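Local coordinates for CBIX (Paracoccus pantotrophus, PDB 4CCS), which acts as the terminal enzyme of siroheme biosynthesis, probably a chelatase that inserts ferrous iron into sirohydrochlorin, at residues H10-D15 with Q184-T189; A53-L58 with A83-I88; G119-V124 with A152-F157. One frame throughout, in Å; residues are numbered along the deposited sequence.

Contact 1: H10-D15 with Q184-T189; sequences HGQPGD and QAEHVT. With EDO (1,2-ethanediol), chain D.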
# COMPACT_ATOMS: atom_id res chain seq x y z
N HIS A 10 -7.47 -5.67 -2.96
CA HIS A 10 -7.95 -6.82 -2.19
C HIS A 10 -9.32 -6.42 -1.63
O HIS A 10 -9.52 -5.27 -1.27
CB HIS A 10 -7.04 -7.09 -0.98
CG HIS A 10 -5.98 -8.11 -1.24
ND1 HIS A 10 -6.28 -9.33 -1.80
CD2 HIS A 10 -4.66 -8.05 -1.00
CE1 HIS A 10 -5.13 -9.97 -1.91
NE2 HIS A 10 -4.12 -9.23 -1.44
N GLY A 11 -10.26 -7.36 -1.54
CA GLY A 11 -11.53 -6.95 -0.95
C GLY A 11 -11.42 -6.96 0.58
O GLY A 11 -10.49 -7.55 1.14
N GLN A 12 -12.35 -6.28 1.25
CA GLN A 12 -12.43 -6.26 2.71
C GLN A 12 -13.88 -6.54 3.10
O GLN A 12 -14.75 -6.38 2.24
CB GLN A 12 -11.96 -4.89 3.26
CG GLN A 12 -10.45 -4.66 3.12
CD GLN A 12 -9.66 -5.53 4.07
OE1 GLN A 12 -9.58 -5.25 5.26
NE2 GLN A 12 -9.15 -6.66 3.60
N PRO A 13 -14.17 -6.91 4.38
CA PRO A 13 -15.57 -7.14 4.79
C PRO A 13 -16.41 -5.87 4.67
O PRO A 13 -15.87 -4.75 4.64
CB PRO A 13 -15.45 -7.60 6.25
CG PRO A 13 -14.07 -8.17 6.34
CD PRO A 13 -13.24 -7.29 5.46
N GLY A 14 -17.74 -6.03 4.58
CA GLY A 14 -18.68 -4.92 4.50
C GLY A 14 -19.25 -4.74 3.11
O GLY A 14 -19.03 -5.57 2.24
N ASP A 15 -19.96 -3.64 2.91
CA ASP A 15 -20.57 -3.27 1.63
C ASP A 15 -19.44 -3.04 0.59
O ASP A 15 -18.58 -2.18 0.82
CB ASP A 15 -21.41 -1.98 1.80
CG ASP A 15 -22.22 -1.53 0.60
OD1 ASP A 15 -22.06 -2.12 -0.50
OD2 ASP A 15 -23.01 -0.59 0.75
N GLN A 184 -7.52 2.55 2.05
CA GLN A 184 -8.15 2.97 3.30
C GLN A 184 -8.94 1.79 3.91
O GLN A 184 -8.86 1.61 5.13
CB GLN A 184 -9.05 4.22 3.11
CG GLN A 184 -9.67 4.75 4.43
CD GLN A 184 -8.65 5.41 5.35
OE1 GLN A 184 -7.92 4.75 6.10
NE2 GLN A 184 -8.57 6.73 5.32
N ALA A 185 -9.63 0.97 3.09
CA ALA A 185 -10.42 -0.17 3.60
C ALA A 185 -9.54 -1.16 4.37
O ALA A 185 -9.89 -1.53 5.49
CB ALA A 185 -11.17 -0.87 2.47
N GLU A 186 -8.35 -1.51 3.83
CA GLU A 186 -7.43 -2.41 4.53
C GLU A 186 -6.87 -1.77 5.79
O GLU A 186 -6.75 -2.45 6.81
CB GLU A 186 -6.32 -2.89 3.61
CG GLU A 186 -6.84 -3.77 2.50
CD GLU A 186 -5.83 -3.96 1.40
OE1 GLU A 186 -5.54 -2.99 0.66
OE2 GLU A 186 -5.30 -5.08 1.30
N HIS A 187 -6.56 -0.46 5.73
CA HIS A 187 -6.04 0.29 6.87
C HIS A 187 -7.05 0.29 8.04
O HIS A 187 -6.69 -0.07 9.16
CB HIS A 187 -5.70 1.73 6.47
CG HIS A 187 -5.30 2.62 7.61
ND1 HIS A 187 -6.00 3.78 7.91
CD2 HIS A 187 -4.28 2.48 8.50
CE1 HIS A 187 -5.37 4.31 8.96
NE2 HIS A 187 -4.33 3.57 9.34
N VAL A 188 -8.31 0.71 7.78
CA VAL A 188 -9.38 0.81 8.79
C VAL A 188 -9.63 -0.54 9.48
O VAL A 188 -9.72 -0.58 10.71
CB VAL A 188 -10.67 1.46 8.19
CG1 VAL A 188 -11.87 1.34 9.14
CG2 VAL A 188 -10.43 2.93 7.83
N THR A 189 -9.66 -1.64 8.71
CA THR A 189 -9.85 -3.01 9.25
C THR A 189 -8.87 -3.35 10.40
O THR A 189 -9.27 -3.94 11.40
CB THR A 189 -9.77 -4.04 8.12
OG1 THR A 189 -10.83 -3.80 7.20
CG2 THR A 189 -9.80 -5.51 8.61
C1 EDO D . -10.69 -10.70 -0.61
O1 EDO D . -11.66 -10.14 -1.50
C2 EDO D . -9.44 -11.08 -1.41
O2 EDO D . -8.97 -9.92 -2.09
O HOH W 1 -5.54 -3.86 -1.90

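Contact 2: A53-L58 with A83-I88; sequences ADDETL and APKARI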
# COMPACT_ATOMS: atom_id res chain seq x y z
N ALA A 53 -11.76 -7.55 -17.73
CA ALA A 53 -10.42 -7.91 -18.17
C ALA A 53 -10.44 -8.98 -19.25
O ALA A 53 -11.32 -9.83 -19.27
CB ALA A 53 -9.59 -8.39 -16.99
N ASP A 54 -9.43 -8.95 -20.13
CA ASP A 54 -9.21 -9.93 -21.19
C ASP A 54 -7.73 -10.29 -21.26
O ASP A 54 -6.94 -9.79 -20.45
CB ASP A 54 -9.78 -9.45 -22.55
CG ASP A 54 -9.34 -8.07 -23.01
OD1 ASP A 54 -8.17 -7.69 -22.75
OD2 ASP A 54 -10.15 -7.39 -23.68
N ASP A 55 -7.34 -11.15 -22.22
CA ASP A 55 -5.96 -11.61 -22.41
C ASP A 55 -4.94 -10.50 -22.69
O ASP A 55 -3.75 -10.72 -22.46
CB ASP A 55 -5.90 -12.69 -23.50
CG ASP A 55 -6.34 -14.07 -23.02
OD1 ASP A 55 -6.26 -14.32 -21.80
OD2 ASP A 55 -6.72 -14.90 -23.87
N GLU A 56 -5.38 -9.31 -23.15
CA GLU A 56 -4.47 -8.19 -23.41
C GLU A 56 -4.54 -7.10 -22.33
O GLU A 56 -4.02 -6.00 -22.53
CB GLU A 56 -4.69 -7.62 -24.83
CG GLU A 56 -3.99 -8.43 -25.92
CD GLU A 56 -2.53 -8.09 -26.16
OE1 GLU A 56 -1.68 -8.41 -25.30
OE2 GLU A 56 -2.23 -7.50 -27.23
N THR A 57 -5.15 -7.40 -21.17
CA THR A 57 -5.27 -6.44 -20.07
C THR A 57 -4.06 -6.56 -19.13
O THR A 57 -3.60 -7.67 -18.86
CB THR A 57 -6.62 -6.62 -19.31
OG1 THR A 57 -7.71 -6.53 -20.22
CG2 THR A 57 -6.83 -5.60 -18.18
N LEU A 58 -3.56 -5.41 -18.63
CA LEU A 58 -2.49 -5.38 -17.63
C LEU A 58 -3.17 -5.17 -16.26
O LEU A 58 -4.08 -4.36 -16.15
CB LEU A 58 -1.48 -4.24 -17.88
CG LEU A 58 -0.71 -4.19 -19.23
CD1 LEU A 58 0.40 -3.17 -19.15
CD2 LEU A 58 -0.11 -5.54 -19.57
N ALA A 83 -9.75 -14.35 -18.83
CA ALA A 83 -8.46 -13.67 -19.02
C ALA A 83 -7.23 -14.46 -18.47
O ALA A 83 -6.54 -13.93 -17.59
CB ALA A 83 -8.52 -12.28 -18.41
N PRO A 84 -6.92 -15.69 -19.00
CA PRO A 84 -5.76 -16.44 -18.49
C PRO A 84 -4.40 -15.82 -18.82
O PRO A 84 -3.47 -15.95 -18.03
CB PRO A 84 -5.91 -17.83 -19.15
CG PRO A 84 -6.77 -17.60 -20.33
CD PRO A 84 -7.74 -16.56 -19.87
N LYS A 85 -4.29 -15.14 -19.98
CA LYS A 85 -3.05 -14.51 -20.43
C LYS A 85 -2.90 -13.05 -19.97
O LYS A 85 -1.97 -12.37 -20.42
CB LYS A 85 -2.88 -14.64 -21.95
CG LYS A 85 -2.35 -16.01 -22.38
CD LYS A 85 -2.30 -16.15 -23.90
CE LYS A 85 -1.78 -17.50 -24.33
NZ LYS A 85 -2.75 -18.60 -24.04
N ALA A 86 -3.79 -12.56 -19.07
CA ALA A 86 -3.71 -11.20 -18.54
C ALA A 86 -2.44 -11.06 -17.69
O ALA A 86 -2.19 -11.87 -16.79
CB ALA A 86 -4.95 -10.86 -17.72
N ARG A 87 -1.61 -10.07 -18.03
CA ARG A 87 -0.33 -9.80 -17.39
C ARG A 87 -0.50 -9.08 -16.05
O ARG A 87 -1.13 -8.03 -15.98
CB ARG A 87 0.56 -9.00 -18.34
CG ARG A 87 2.00 -8.80 -17.87
CD ARG A 87 2.78 -8.00 -18.90
NE ARG A 87 4.04 -7.50 -18.36
CZ ARG A 87 4.79 -6.58 -18.95
NH1 ARG A 87 4.42 -6.04 -20.10
NH2 ARG A 87 5.92 -6.18 -18.38
N ILE A 88 0.11 -9.65 -14.99
CA ILE A 88 0.08 -9.06 -13.64
C ILE A 88 1.39 -8.31 -13.40
O ILE A 88 2.47 -8.91 -13.38
CB ILE A 88 -0.23 -10.11 -12.54
CG1 ILE A 88 -1.58 -10.83 -12.82
CG2 ILE A 88 -0.23 -9.45 -11.15
CD1 ILE A 88 -1.74 -12.17 -12.12

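Contact 3: G119-V124 with A152-F157; sequences GTRLLV and AATCGF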
# COMPACT_ATOMS: atom_id res chain seq x y z
N GLY A 119 16.39 14.16 14.41
CA GLY A 119 16.05 13.98 15.82
C GLY A 119 14.66 13.35 16.02
O GLY A 119 14.13 13.40 17.13
N THR A 120 14.07 12.76 14.96
CA THR A 120 12.74 12.13 15.01
C THR A 120 12.85 10.61 14.85
O THR A 120 13.59 10.13 14.00
CB THR A 120 11.80 12.78 13.96
OG1 THR A 120 11.77 14.19 14.15
CG2 THR A 120 10.36 12.26 14.04
N ARG A 121 12.09 9.87 15.67
CA ARG A 121 12.03 8.42 15.66
C ARG A 121 10.91 8.00 14.68
O ARG A 121 9.82 8.57 14.74
CB ARG A 121 11.75 7.93 17.10
CG ARG A 121 11.61 6.44 17.29
CD ARG A 121 12.91 5.67 17.10
NE ARG A 121 12.86 4.34 17.71
CZ ARG A 121 12.24 3.30 17.18
NH1 ARG A 121 11.58 3.42 16.03
NH2 ARG A 121 12.23 2.13 17.81
N LEU A 122 11.19 7.01 13.81
CA LEU A 122 10.22 6.55 12.82
C LEU A 122 9.67 5.17 13.07
O LEU A 122 10.42 4.26 13.43
CB LEU A 122 10.81 6.63 11.40
CG LEU A 122 11.35 8.01 10.99
CD1 LEU A 122 11.91 7.96 9.58
CD2 LEU A 122 10.27 9.09 11.13
N LEU A 123 8.36 5.00 12.88
CA LEU A 123 7.68 3.71 13.01
C LEU A 123 6.86 3.40 11.75
O LEU A 123 5.93 4.14 11.41
CB LEU A 123 6.81 3.65 14.27
CG LEU A 123 6.07 2.33 14.54
CD1 LEU A 123 7.05 1.19 14.91
CD2 LEU A 123 5.05 2.52 15.64
N VAL A 124 7.23 2.33 11.06
CA VAL A 124 6.52 1.89 9.85
C VAL A 124 5.54 0.83 10.36
O VAL A 124 5.97 -0.22 10.87
CB VAL A 124 7.50 1.34 8.78
CG1 VAL A 124 6.75 0.68 7.63
CG2 VAL A 124 8.44 2.43 8.27
N ALA A 152 16.13 6.99 14.07
CA ALA A 152 16.03 5.54 13.94
C ALA A 152 14.72 5.20 13.23
O ALA A 152 13.83 6.04 13.16
CB ALA A 152 16.06 4.87 15.32
N ALA A 153 14.60 3.97 12.70
CA ALA A 153 13.36 3.52 12.06
C ALA A 153 13.14 2.06 12.34
O ALA A 153 14.04 1.24 12.14
CB ALA A 153 13.37 3.80 10.56
N THR A 154 11.95 1.71 12.84
CA THR A 154 11.59 0.33 13.14
C THR A 154 10.21 0.04 12.57
O THR A 154 9.54 0.97 12.09
CB THR A 154 11.63 0.05 14.64
OG1 THR A 154 10.71 0.93 15.28
CG2 THR A 154 13.04 0.15 15.24
N CYS A 155 9.81 -1.23 12.60
CA CYS A 155 8.52 -1.71 12.10
C CYS A 155 7.69 -2.26 13.23
O CYS A 155 8.23 -2.75 14.23
CB CYS A 155 8.72 -2.78 11.03
SG CYS A 155 9.56 -2.20 9.54
N GLY A 156 6.36 -2.27 13.02
CA GLY A 156 5.38 -2.87 13.91
C GLY A 156 4.35 -3.49 12.99
O GLY A 156 3.97 -2.86 11.99
N PHE A 157 3.88 -4.69 13.32
CA PHE A 157 2.91 -5.40 12.50
C PHE A 157 1.62 -5.77 13.23
O PHE A 157 1.56 -5.75 14.47
CB PHE A 157 3.56 -6.65 11.87
CG PHE A 157 4.81 -6.34 11.08
CD1 PHE A 157 4.74 -5.88 9.77
CD2 PHE A 157 6.07 -6.47 11.67
CE1 PHE A 157 5.90 -5.57 9.06
CE2 PHE A 157 7.23 -6.16 10.95
CZ PHE A 157 7.13 -5.71 9.65

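Contact 1: H10-D15 with Q184-T189
Gln12 OE1 and Thr189 OG1 lie 2.7 Å apart. That hydroxyl is also 3.0 Å from Ala185 O, one turn back in helix 184-189, and which of the two takes its proton is not settled. The other end of the Gln12 amide turns back on its own loop, NE2 donating to Gly11 O at 2.9 Å. The chain that carries the amide is bent at chi2 (-71°), which lays it across the helix surface instead of letting it run past.

Carbon-to-carbon packing backs the polar pair. Gln12 CG rests on the methyl of Ala185, small enough to let the loop come close, while Glu186 CG packs against Gln12 CD at 3.7 Å. The loop follows strand 4-9 and the helix belongs to the C-terminal half, consistent with the two-lobed fold of the chelatase family.

A water takes the N-H of His10 and lies 2.7 Å from Glu186 OE1, to which it can donate; OE1 also bonds to Thr183 OG1. His10 CB meets Glu186 OE2 at 3.5 Å. Ethanediol, probably from the crystallisation liquor, sits on the loop beside His10, its O2 held by Gly11 N and, in the ring plane, by ND1.

Contact 2: A53-L58 with A83-I88
Leu58 and Arg87 form a parallel bridge, their CA atoms 4.9 Å apart, where strand 57-61 meets the short edge strand 87-88. The two strands are the ends of a beta-alpha-beta unit whose helix, 68-80, lies between them in sequence. Within the two segments the backbones share one weak bond, Arg87 N to Thr57 O at 3.2 Å, with the CA-H of Leu58 directed at Arg87 O beside it; Arg87 also bonds to Ile59, just beyond. Each strand is entered through a type I turn, Asp54 to Thr57 and Ala83 to Ala86, and the turns lie against each other.

Asp55 links them. Its OD1 accepts from Lys85 N at 2.8 Å, the N-H coming from above the carboxylate plane, and also touches the Pro84 ring at CD. Proline, with phi at -67°, suits the second position of its turn. Without the carboxylate, as with an alanine here, Lys85 N is likely to lose this acceptor and the turns one of their ties. Ala83 and Ala86 are small enough for their methyls to lie against the carbonyl group of Asp54. On Asp54 itself, OD1 takes Glu56 N in an Asx turn and Thr57 OG1 from the other face of the carboxylate. Leu58 and Arg87 run side by side, and the extended Arg87 chain offers its aliphatic part to the leucine, CD2 of Leu58 lying 3.7 Å from Arg87 CB.

Contact 3: G119-V124 with A152-F157
The guanidinium of Arg121 meets Thr154 at its edge: OG1 lies almost in the plane of the group and accepts from NH1 at 2.7 Å with an N-H...O angle of 160°. The methyl of Ala152 approaches the same group obliquely, and its closest touch is to the methylene before it, Arg121 CD, at 3.7 Å. A bend at chi2 (69°) brings the arginine across to the neighbouring strand instead of straight out from its own. Thr154 turns its hydroxyl to meet it, its first torsion placing OG1 between the backbone N and the carbonyl carbon.

These residues sit on adjacent parallel strands, 121-126 and 152-157, joined through helix 134-146 as a beta-alpha-beta unit. From Leu122 onward four backbone bonds follow in order: Leu122 N binds Ala152 O, Thr154 N binds Leu122 O, Val124 N binds Thr154 O at 2.9 Å, and Gly156 N binds Val124 O. The bond of Val124 N is nearly straight (174°) and lies in the carbonyl plane, whereas the other three donors are tilted from it. Strand 152-157 is outermost in its sheet within the chain, while strand 121-126 has strand 175-179 on its other flank.

Side chains alternate between two faces. Arg121, Leu123, Ala152 and Thr154 share one, where Leu123 also packs on Ile164 and Ala167 of helix 164-167. Leu122, Val124, Ala153 and Cys155 share the other; there Leu122 reaches Leu146 and Cys155 reaches Ala143 of helix 134-146, so apolar residues suit it. Ala153 is small, and its methyl rests 3.9 Å from Leu122 CB. Further along, Gly156 presents bare backbone to the branched end of Leu123, whose CD1 lies 4.0 Å from Gly156 N.

Contacts 2 and 3 each close a beta-alpha-beta unit in a four-stranded parallel sheet, but at non-equivalent places: the last two strands of one sheet, the first two of the other. Their centres lie about 39 Å apart on opposite sides of the chain's centre. Both include an outermost strand. Contact 3 is buried, with a longer backbone ladder, apolar packing and one arginine-threonine bond; contact 2 is partly buried, has a short ladder and depends more on turns and a carboxylate. Contact 1 joins one half to the other at the surface. It has no strand pairing and relies on side-chain polar groups, a water and methylene and methyl packing, its centre about 25 Å from the centres of both other contacts.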